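Local coordinates for protein cysteine synthase (Helicobacter pylori, PDB 6AHI) that uses pyridoxal 5'-phosphate to make L-cysteine and acetate from O-acetyl-L-serine and hydrogen sulfide, and also has cystathionine beta-synthase activity, at residues A34-H38 / T290-V295; E220-I224 / S266-A270. All blocks are in the same frame, centred on the assembly; numbering follows the deposited sequence.

Contact 1 (A34-H38 / T290-V295); sequences AKLEH and TIFPDV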
ATOM      1  N   ALA A  34     -17.187  -3.567   1.473  1.00 15.40           N
ATOM      2  CA  ALA A  34     -15.990  -3.734   2.229  1.00 15.13           C
ATOM      3  C   ALA A  34     -15.273  -2.404   2.314  1.00 15.38           C
ATOM      4  O   ALA A  34     -14.845  -1.821   1.304  1.00 14.19           O
ATOM      5  CB  ALA A  34     -15.081  -4.764   1.624  1.00 15.04           C
ATOM      6  N   LYS A  35     -15.120  -1.949   3.554  1.00 16.68           N
ATOM      7  CA  LYS A  35     -14.320  -0.797   3.827  1.00 18.14           C
ATOM      8  C   LYS A  35     -12.844  -1.181   3.709  1.00 16.76           C
ATOM      9  O   LYS A  35     -12.394  -2.090   4.389  1.00 17.30           O
ATOM     10  CB  LYS A  35     -14.740  -0.271   5.196  1.00 19.16           C
ATOM     11  CG  LYS A  35     -14.065   1.014   5.592  1.00 20.98           C
ATOM     12  CD  LYS A  35     -14.533   2.186   4.828  1.00 22.08           C
ATOM     13  CE  LYS A  35     -14.275   3.456   5.603  1.00 22.10           C
ATOM     14  NZ  LYS A  35     -14.245   4.618   4.705  1.00 22.81           N
ATOM     15  N   LEU A  36     -12.118  -0.500   2.810  1.00 16.50           N
ATOM     16  CA  LEU A  36     -10.766  -0.866   2.423  1.00 17.34           C
ATOM     17  C   LEU A  36      -9.720  -0.142   3.298  1.00 19.22           C
ATOM     18  O   LEU A  36      -8.989   0.741   2.811  1.00 21.37           O
ATOM     19  CB  LEU A  36     -10.558  -0.527   0.943  1.00 16.82           C
ATOM     20  CG  LEU A  36     -11.534  -1.193  -0.023  1.00 16.34           C
ATOM     21  CD1 LEU A  36     -11.092  -0.940  -1.456  1.00 16.15           C
ATOM     22  CD2 LEU A  36     -11.637  -2.682   0.281  1.00 15.89           C
ATOM     23  N   GLU A  37      -9.573  -0.630   4.522  1.00 19.70           N
ATOM     24  CA  GLU A  37      -8.707  -0.040   5.523  1.00 21.69           C
ATOM     25  C   GLU A  37      -7.245  -0.374   5.265  1.00 21.44           C
ATOM     26  O   GLU A  37      -6.379   0.252   5.822  1.00 22.54           O
ATOM     27  CB  GLU A  37      -9.152  -0.518   6.891  1.00 21.36           C
ATOM     28  CG  GLU A  37     -10.447   0.149   7.290  1.00 22.94           C
ATOM     29  CD  GLU A  37     -10.304   1.660   7.411  1.00 26.12           C
ATOM     30  OE1 GLU A  37      -9.418   2.110   8.205  1.00 32.09           O
ATOM     31  OE2 GLU A  37     -11.025   2.410   6.681  1.00 27.26           O
ATOM     32  N   HIS A  38      -6.994  -1.338   4.384  1.00 22.50           N
ATOM     33  CA  HIS A  38      -5.638  -1.688   3.986  1.00 23.70           C
ATOM     34  C   HIS A  38      -4.987  -0.553   3.183  1.00 26.27           C
ATOM     35  O   HIS A  38      -3.744  -0.565   3.045  1.00 25.08           O
ATOM     36  CB  HIS A  38      -5.623  -3.022   3.238  1.00 24.12           C
ATOM     37  CG  HIS A  38      -6.192  -2.991   1.853  1.00 23.51           C
ATOM     38  ND1 HIS A  38      -7.517  -2.695   1.597  1.00 22.51           N
ATOM     39  CD2 HIS A  38      -5.616  -3.248   0.662  1.00 22.34           C
ATOM     40  CE1 HIS A  38      -7.724  -2.770   0.293  1.00 21.52           C
ATOM     41  NE2 HIS A  38      -6.575  -3.125  -0.301  1.00 22.89           N
ATOM     42  N   THR A 290     -18.585  -5.022   5.721  1.00 17.98           N
ATOM     43  CA  THR A 290     -17.411  -5.647   6.368  1.00 18.93           C
ATOM     44  C   THR A 290     -16.205  -4.686   6.276  1.00 18.00           C
ATOM     45  O   THR A 290     -16.258  -3.650   5.669  1.00 16.82           O
ATOM     46  CB  THR A 290     -17.184  -7.062   5.818  1.00 19.78           C
ATOM     47  OG1 THR A 290     -16.220  -7.767   6.613  1.00 24.01           O
ATOM     48  CG2 THR A 290     -16.703  -7.045   4.389  1.00 18.67           C
ATOM     49  N   ILE A 291     -15.101  -5.079   6.908  1.00 17.98           N
ATOM     50  CA  ILE A 291     -13.877  -4.326   6.937  1.00 18.68           C
ATOM     51  C   ILE A 291     -12.760  -5.267   6.500  1.00 18.21           C
ATOM     52  O   ILE A 291     -12.665  -6.384   7.033  1.00 17.61           O
ATOM     53  CB  ILE A 291     -13.597  -3.754   8.346  1.00 21.52           C
ATOM     54  CG1 ILE A 291     -14.685  -2.768   8.776  1.00 22.97           C
ATOM     55  CG2 ILE A 291     -12.217  -3.110   8.414  1.00 21.17           C
ATOM     56  CD1 ILE A 291     -14.785  -2.672  10.254  1.00 27.58           C
ATOM     57  N   PHE A 292     -11.923  -4.795   5.579  1.00 17.83           N
ATOM     58  CA  PHE A 292     -10.693  -5.456   5.187  1.00 18.34           C
ATOM     59  C   PHE A 292      -9.532  -4.803   5.922  1.00 19.58           C
ATOM     60  O   PHE A 292      -9.110  -3.714   5.545  1.00 20.74           O
ATOM     61  CB  PHE A 292     -10.486  -5.375   3.671  1.00 17.92           C
ATOM     62  CG  PHE A 292     -11.447  -6.190   2.850  1.00 17.90           C
ATOM     63  CD1 PHE A 292     -12.370  -7.023   3.447  1.00 17.73           C
ATOM     64  CD2 PHE A 292     -11.420  -6.130   1.465  1.00 18.45           C
ATOM     65  CE1 PHE A 292     -13.236  -7.789   2.692  1.00 17.85           C
ATOM     66  CE2 PHE A 292     -12.303  -6.879   0.703  1.00 18.11           C
ATOM     67  CZ  PHE A 292     -13.200  -7.724   1.312  1.00 18.20           C
ATOM     68  N   PRO A 293      -8.994  -5.420   6.993  1.00 21.33           N
ATOM     69  CA  PRO A 293      -8.058  -4.718   7.873  1.00 22.78           C
ATOM     70  C   PRO A 293      -6.662  -4.342   7.344  1.00 23.15           C
ATOM     71  O   PRO A 293      -6.190  -3.281   7.691  1.00 23.80           O
ATOM     72  CB  PRO A 293      -7.949  -5.646   9.096  1.00 23.52           C
ATOM     73  CG  PRO A 293      -9.208  -6.459   9.064  1.00 23.09           C
ATOM     74  CD  PRO A 293      -9.446  -6.683   7.586  1.00 22.01           C
ATOM     75  N   ASP A 294      -6.007  -5.173   6.527  1.00 23.52           N
ATOM     76  CA  ASP A 294      -4.606  -4.899   6.196  1.00 24.85           C
ATOM     77  C   ASP A 294      -4.225  -5.479   4.832  1.00 25.05           C
ATOM     78  O   ASP A 294      -4.965  -6.239   4.246  1.00 22.61           O
ATOM     79  CB  ASP A 294      -3.696  -5.352   7.343  1.00 26.78           C
ATOM     80  CG  ASP A 294      -3.244  -6.802   7.365  1.00 28.95           C
ATOM     81  OD1 ASP A 294      -3.948  -7.665   6.787  1.00 26.34           O
ATOM     82  OD2 ASP A 294      -2.203  -7.072   8.054  1.00 29.80           O
ATOM     83  N   VAL A 295      -3.024  -5.089   4.381  1.00 26.83           N
ATOM     84  CA  VAL A 295      -2.460  -5.408   3.088  1.00 26.60           C
ATOM     85  C   VAL A 295      -1.820  -6.793   3.100  1.00 26.49           C
ATOM     86  O   VAL A 295      -1.228  -7.208   4.105  1.00 25.66           O
ATOM     87  CB  VAL A 295      -1.408  -4.368   2.644  1.00 27.70           C
ATOM     88  CG1 VAL A 295      -1.999  -3.000   2.468  1.00 29.09           C
ATOM     89  CG2 VAL A 295      -0.201  -4.309   3.570  1.00 29.91           C
TER
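The Phe292 ring carries the methyl of Ala34 over the centre of one face: CB of Ala34 stands 3.5 Å from the ring centroid and 13° off the normal, a CH-pi contact. Leu36 runs alongside the same ring, pointing the same way, its CD2 3.7 Å from CD2 of Phe292. With CG beside the backbone N (chi1 -69°), the phenyl group extends over the sheet face that also bears Ala34, Leu36 and Thr290. Phe19 of strand 16-19, next to 31-36 in the sheet, touches both Ala34 and Phe292, and Met7 of the second subunit packs on Leu36. At the edge of the His38 ring sits CG1 of Val295; ND1 of His38 is buried without a polar partner in the model.

Strands 31-36 and 287-292 lie parallel and adjacent in the mixed sheet of the larger domain of a fold-type II PLP enzyme. Two nearly straight bonds join them: Lys35 N gives to Thr290 O at 2.9 Å, and Lys35 O receives Phe292 N at 3.0 Å. Beyond them Leu36 centres an inverse gamma turn, and the bond from Glu37 N to Phe292 O is weak (3.3 Å).

On the face that bears Lys35 and Ile291, CG2 of Ile291 meets CG of Glu37, just past the strand, at 3.9 Å. Glu37 OE1 forms a salt bridge with Arg48 and a hydrogen bond with Asn40, and OE2 a hydrogen bond with Thr14; Lys35 NZ forms salt bridges with Glu163 and Glu167. Asp294 OD2 is hydrogen-bonded to Tyr299 and Asn76.

Contact 2 (E220-I224 / S266-A270); sequences EIEGI and SSSGA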
ATOM      1  N   GLU A 220      -3.480 -20.423  10.900  1.00 47.86           N
ATOM      2  CA  GLU A 220      -2.614 -19.636  10.004  1.00 47.52           C
ATOM      3  C   GLU A 220      -3.212 -18.244   9.745  1.00 43.00           C
ATOM      4  O   GLU A 220      -2.454 -17.307   9.482  1.00 38.28           O
ATOM      5  CB  GLU A 220      -2.355 -20.330   8.662  1.00 55.21           C
ATOM      6  CG  GLU A 220      -1.165 -19.702   7.926  1.00 65.17           C
ATOM      7  CD  GLU A 220      -0.697 -20.285   6.595  1.00 70.50           C
ATOM      8  OE1 GLU A 220      -1.544 -20.495   5.683  1.00 74.79           O
ATOM      9  OE2 GLU A 220       0.536 -20.486   6.454  1.00 72.07           O
ATOM     10  N   ILE A 221      -4.543 -18.086   9.783  1.00 38.90           N
ATOM     11  CA  ILE A 221      -5.114 -16.719   9.600  1.00 37.78           C
ATOM     12  C   ILE A 221      -4.464 -15.806  10.643  1.00 38.45           C
ATOM     13  O   ILE A 221      -4.382 -16.180  11.802  1.00 38.61           O
ATOM     14  CB  ILE A 221      -6.653 -16.694   9.700  1.00 37.31           C
ATOM     15  CG1 ILE A 221      -7.295 -17.437   8.525  1.00 37.99           C
ATOM     16  CG2 ILE A 221      -7.177 -15.257   9.785  1.00 38.09           C
ATOM     17  CD1 ILE A 221      -8.741 -17.845   8.738  1.00 39.40           C
ATOM     18  N   GLU A 222      -4.037 -14.616  10.207  1.00 38.73           N
ATOM     19  CA  GLU A 222      -3.302 -13.681  11.035  1.00 41.03           C
ATOM     20  C   GLU A 222      -4.117 -12.422  11.335  1.00 37.82           C
ATOM     21  O   GLU A 222      -4.635 -11.763  10.422  1.00 37.48           O
ATOM     22  CB  GLU A 222      -2.031 -13.257  10.302  1.00 46.28           C
ATOM     23  CG  GLU A 222      -1.089 -14.410  10.014  1.00 56.17           C
ATOM     24  CD  GLU A 222       0.389 -14.129  10.189  1.00 56.32           C
ATOM     25  OE1 GLU A 222       0.739 -13.132  10.852  1.00 62.26           O
ATOM     26  OE2 GLU A 222       1.185 -14.913   9.654  1.00 69.13           O
ATOM     27  N   GLY A 223      -4.171 -12.055  12.617  1.00 36.53           N
ATOM     28  CA  GLY A 223      -4.733 -10.793  13.054  1.00 35.04           C
ATOM     29  C   GLY A 223      -6.024 -10.962  13.836  1.00 35.36           C
ATOM     30  O   GLY A 223      -6.359 -10.109  14.627  1.00 37.92           O
ATOM     31  N   ILE A 224      -6.734 -12.076  13.623  1.00 35.32           N
ATOM     32  CA  ILE A 224      -7.985 -12.330  14.304  1.00 35.69           C
ATOM     33  C   ILE A 224      -7.854 -13.655  15.056  1.00 36.90           C
ATOM     34  O   ILE A 224      -7.013 -14.462  14.744  1.00 37.50           O
ATOM     35  CB  ILE A 224      -9.200 -12.339  13.340  1.00 34.56           C
ATOM     36  CG1 ILE A 224      -9.061 -13.415  12.261  1.00 36.67           C
ATOM     37  CG2 ILE A 224      -9.429 -10.965  12.729  1.00 33.39           C
ATOM     38  CD1 ILE A 224     -10.331 -13.694  11.505  1.00 38.50           C
ATOM     39  N   SER A 266      -5.028 -12.319   5.102  1.00 25.85           N
ATOM     40  CA  SER A 266      -5.891 -13.467   5.361  1.00 26.35           C
ATOM     41  C   SER A 266      -7.087 -13.082   6.259  1.00 24.90           C
ATOM     42  O   SER A 266      -8.141 -13.707   6.175  1.00 24.96           O
ATOM     43  CB  SER A 266      -5.077 -14.605   5.929  1.00 27.80           C
ATOM     44  OG  SER A 266      -4.517 -14.207   7.157  1.00 28.69           O
ATOM     45  N   SER A 267      -6.951 -12.062   7.114  1.00 24.82           N
ATOM     46  CA  SER A 267      -8.062 -11.674   7.993  1.00 24.78           C
ATOM     47  C   SER A 267      -9.163 -10.965   7.178  1.00 23.80           C
ATOM     48  O   SER A 267     -10.335 -11.044   7.554  1.00 24.22           O
ATOM     49  CB  SER A 267      -7.640 -10.830   9.149  1.00 25.39           C
ATOM     50  OG  SER A 267      -7.268  -9.523   8.765  1.00 24.38           O
ATOM     51  N   SER A 268      -8.801 -10.350   6.054  1.00 22.24           N
ATOM     52  CA  SER A 268      -9.756  -9.811   5.081  1.00 21.25           C
ATOM     53  C   SER A 268     -10.503 -10.935   4.349  1.00 20.86           C
ATOM     54  O   SER A 268     -11.706 -10.876   4.194  1.00 19.66           O
ATOM     55  CB  SER A 268      -9.067  -8.884   4.089  1.00 21.18           C
ATOM     56  OG  SER A 268      -8.521  -7.739   4.731  1.00 21.84           O
ATOM     57  N   GLY A 269      -9.781 -11.944   3.866  1.00 21.81           N
ATOM     58  CA  GLY A 269     -10.424 -13.098   3.255  1.00 22.37           C
ATOM     59  C   GLY A 269     -11.403 -13.760   4.215  1.00 22.62           C
ATOM     60  O   GLY A 269     -12.485 -14.179   3.805  1.00 21.33           O
ATOM     61  N   ALA A 270     -11.013 -13.864   5.494  1.00 23.12           N
ATOM     62  CA  ALA A 270     -11.862 -14.500   6.500  1.00 23.88           C
ATOM     63  C   ALA A 270     -13.137 -13.669   6.702  1.00 22.28           C
ATOM     64  O   ALA A 270     -14.242 -14.221   6.688  1.00 22.25           O
ATOM     65  CB  ALA A 270     -11.145 -14.686   7.812  1.00 24.67           C
TER
HETATM   66  O   HOH W   1      -4.379 -10.576   7.854  1.00 27.91           O
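Ser266 OG accepts the backbone N-H of Glu222 at 3.1 Å, with an N-H...O angle of 168°. Its chi1 of 62° sets the hydroxyl between the backbone N and the carbonyl carbon, facing the loop, where CA of Ile221 also lies 3.6 Å from OG. Next to this bond Glu222 O rests 3.4 Å from CB of Ser267 and accepts a hydrogen bond from a water 2.8 Å away; the same water accepts the backbone N-H of Ser267, its oxygen 3.1 Å from N, bridging loop and helix.

Helix 266-281 begins here, beside the coenzyme of this fold-type II PLP enzyme: as in related O-acetylserine sulfhydrylases, a serine at its start, Ser267, hydrogen-bonds through OG to the pyridine N1 of the pyridoxal phosphate-modified lysine at position 46.

One turn further on, CB of Ala270 is met by two isoleucine ends, CD1 of Ile224 at 3.9 Å and CD1 of Ile221 at 4.1 Å, while CG2 of Ile224 covers CB of Ser267. Behind these, Pro206 touches both isoleucines and Phe250 packs on Ile221 and Ser266. The Asp246 carboxylate holds the beginning of segment 220-224, OD2 accepting Glu220 N-H and OD1 accepting Ile221 N-H.

Contacts 1 and 2 have centres about 11 Å apart; helix 266-281 of contact 2 packs, through Ala271 and Ser268, on the face of strand 287-292 that bears Thr290 and Phe292. Along the chain, contact 2 is nested within the loop that contact 1 closes: strand 31-36 comes first, then segment 220-224 in the loop between strands 200-206 and 240-244, helix 266-281 and finally strand 287-292, which directly follows that helix. Ser268 OG lies 3.2 Å from CD of Pro293, with Ser267 against the same proline. Both contacts border the coenzyme region, contact 2 directly through Ser267, contact 1 through Asp294, bonded to Asn76, and Ile291, near Thr184; Asn76 and Thr184 are cofactor-binding residues by similarity.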